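Local atomic coordinates of adenylyltransferase and sulfurtransferase uba4 (Chaetomium thermophilum, PDB entry 6YUB), a protein that probably activates ubiquitin-like sulfur-carrier proteins by adenylylation and transfers sulfur to them, for tRNA wobble-uridine thiolation and molybdenum cofactor biosynthesis. Residues 267-272 with 310-315. Numbering follows the deposited sequence. Where two conformers were deposited one is given.
Sequences RALKMG and TNLAPE
Two groups of residues 267-272 meet the carbonyl oxygen of Asn311, one by a hydrogen bond and one by a weaker C-H···O contact. Gly272 N donates the hydrogen bond to Asn311 O at 2.8 Å, almost in line with the carbonyl bond, and Met271 CA approaches the same oxygen at 3.5 Å. A second backbone bond, equally short, runs from Ala313 N to Lys270 O at 2.8 Å; its N-H···O angle is almost straight (176°), but the donor sits 26° off the carbonyl plane. Together the two bonds bracket Met271 and Leu312, whose CA atoms lie 4.6 Å apart, as around a non-hydrogen-bonded antiparallel pair, although this bridge stands alone.

Side chains pack on both sides of the backbone pair. Leu312 reaches back with one branch, CD2, which is pressed against Leu269 CD1 at 3.4 Å, tighter than normal van der Waals contact, and also meets Leu269 CB. On the other side the methyl of Ala313 packs over the Met271-Gly272 peptide. The Lys270 side chain, with CG anti to its own backbone N (chi1 179°), passes the Ala313 methyl and carries its ammonium on to a salt bridge with Asp316.

Met271 and Asn311 cross at about a right angle. Bends at chi2 and chi3 bring the thioether end of Met271 against the amide, with CE 3.2 Å from Asn311 OD1. That oxygen is buried without a hydrogen-bond donor, its surroundings here being methyl and sulfur.

Strand 266-270 is the outermost strand, within this chain, of the mixed sheet in the ThiF-family part; just past its end, Met271 pairs with the loop leading to strand 317-319 of the rhodanese-like part. Asn311 simultaneously packs beside Cys186 of the zinc site formed by two CxxC pairs, Cys183/Cys186 and Cys278/Cys281.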
loop_
_atom_site.group_PDB
_atom_site.type_symbol
_atom_site.label_atom_id
_atom_site.label_comp_id
_atom_site.label_asym_id
_atom_site.label_seq_id
_atom_site.Cartn_x
_atom_site.Cartn_y
_atom_site.Cartn_z
ATOM N N ARG A 267 2.672 -5.583 7.543
ATOM C CA ARG A 267 1.951 -6.352 8.547
ATOM C C ARG A 267 0.626 -5.662 8.843
ATOM O O ARG A 267 0.599 -4.462 9.138
ATOM C CB ARG A 267 2.773 -6.495 9.830
ATOM C CG ARG A 267 3.435 -7.857 10.004
ATOM C CD ARG A 267 2.958 -8.544 11.280
ATOM N NE ARG A 267 3.096 -7.673 12.448
ATOM C CZ ARG A 267 4.218 -7.522 13.145
ATOM N NH1 ARG A 267 4.244 -6.702 14.186
ATOM N NH2 ARG A 267 5.314 -8.187 12.799
ATOM N N ALA A 268 -0.462 -6.420 8.761
ATOM C CA ALA A 268 -1.809 -5.904 8.980
ATOM C C ALA A 268 -2.406 -6.605 10.191
ATOM O O ALA A 268 -2.694 -7.805 10.137
ATOM C CB ALA A 268 -2.671 -6.104 7.734
ATOM N N LEU A 269 -2.594 -5.858 11.274
ATOM C CA LEU A 269 -3.129 -6.388 12.519
ATOM C C LEU A 269 -4.587 -5.970 12.668
ATOM O O LEU A 269 -4.920 -4.790 12.516
ATOM C CB LEU A 269 -2.314 -5.885 13.712
ATOM C CG LEU A 269 -0.805 -6.101 13.605
ATOM C CD1 LEU A 269 -0.075 -5.460 14.774
ATOM C CD2 LEU A 269 -0.485 -7.590 13.523
ATOM N N LYS A 270 -5.448 -6.939 12.965
ATOM C CA LYS A 270 -6.865 -6.666 13.157
ATOM C C LYS A 270 -7.103 -6.116 14.558
ATOM O O LYS A 270 -6.640 -6.690 15.549
ATOM C CB LYS A 270 -7.684 -7.938 12.936
ATOM C CG LYS A 270 -9.180 -7.762 13.143
ATOM C CD LYS A 270 -9.976 -8.687 12.230
ATOM C CE LYS A 270 -11.370 -8.940 12.781
ATOM N NZ LYS A 270 -12.361 -9.202 11.704
ATOM N N MET A 271 -7.820 -5.000 14.635
ATOM C CA MET A 271 -8.112 -4.347 15.900
ATOM C C MET A 271 -9.500 -4.739 16.391
ATOM O O MET A 271 -10.381 -5.096 15.604
ATOM C CB MET A 271 -8.039 -2.821 15.765
ATOM C CG MET A 271 -6.689 -2.296 15.319
ATOM S SD MET A 271 -5.367 -2.677 16.490
ATOM C CE MET A 271 -5.067 -1.074 17.197
ATOM N N GLY A 272 -9.686 -4.669 17.705
ATOM C CA GLY A 272 -11.009 -4.799 18.270
ATOM C C GLY A 272 -11.837 -3.549 18.037
ATOM O O GLY A 272 -11.347 -2.495 17.616
ATOM N N THR A 310 -3.219 -1.739 22.029
ATOM C CA THR A 310 -3.794 -2.289 23.248
ATOM C C THR A 310 -5.146 -2.953 23.002
ATOM O O THR A 310 -5.900 -3.167 23.962
ATOM C CB THR A 310 -3.960 -1.199 24.318
ATOM O OG1 THR A 310 -5.053 -0.340 23.967
ATOM C CG2 THR A 310 -2.691 -0.369 24.438
ATOM N N ASN A 311 -5.483 -3.280 21.764
ATOM C CA ASN A 311 -6.706 -4.035 21.502
ATOM C C ASN A 311 -6.585 -4.815 20.191
ATOM O O ASN A 311 -7.482 -4.831 19.352
ATOM C CB ASN A 311 -7.929 -3.129 21.509
ATOM C CG ASN A 311 -8.068 -2.305 20.239
ATOM O OD1 ASN A 311 -7.093 -2.042 19.534
ATOM N ND2 ASN A 311 -9.297 -1.893 19.942
ATOM N N LEU A 312 -5.460 -5.511 20.013
ATOM C CA LEU A 312 -5.333 -6.482 18.934
ATOM C C LEU A 312 -6.359 -7.591 19.124
ATOM O O LEU A 312 -6.483 -8.156 20.213
ATOM C CB LEU A 312 -3.919 -7.059 18.912
ATOM C CG LEU A 312 -2.787 -6.049 18.711
ATOM C CD1 LEU A 312 -1.570 -6.458 19.525
ATOM C CD2 LEU A 312 -2.430 -5.934 17.241
ATOM N N ALA A 313 -7.098 -7.893 18.065
ATOM C CA ALA A 313 -8.168 -8.876 18.136
ATOM C C ALA A 313 -7.673 -10.249 17.700
ATOM O O ALA A 313 -6.651 -10.370 17.020
ATOM C CB ALA A 313 -9.333 -8.438 17.260
ATOM N N PRO A 314 -8.379 -11.310 18.084
ATOM C CA PRO A 314 -8.000 -12.648 17.606
ATOM C C PRO A 314 -8.180 -12.772 16.099
ATOM O O PRO A 314 -9.121 -12.225 15.517
ATOM C CB PRO A 314 -8.947 -13.588 18.369
ATOM C CG PRO A 314 -10.090 -12.720 18.811
ATOM C CD PRO A 314 -9.502 -11.354 19.041
ATOM N N GLU A 315 -7.264 -13.505 15.471
ATOM C CA GLU A 315 -7.258 -13.616 14.019
ATOM C C GLU A 315 -8.520 -14.306 13.520
ATOM O O GLU A 315 -8.995 -15.280 14.111
ATOM C CB GLU A 315 -6.019 -14.385 13.558
#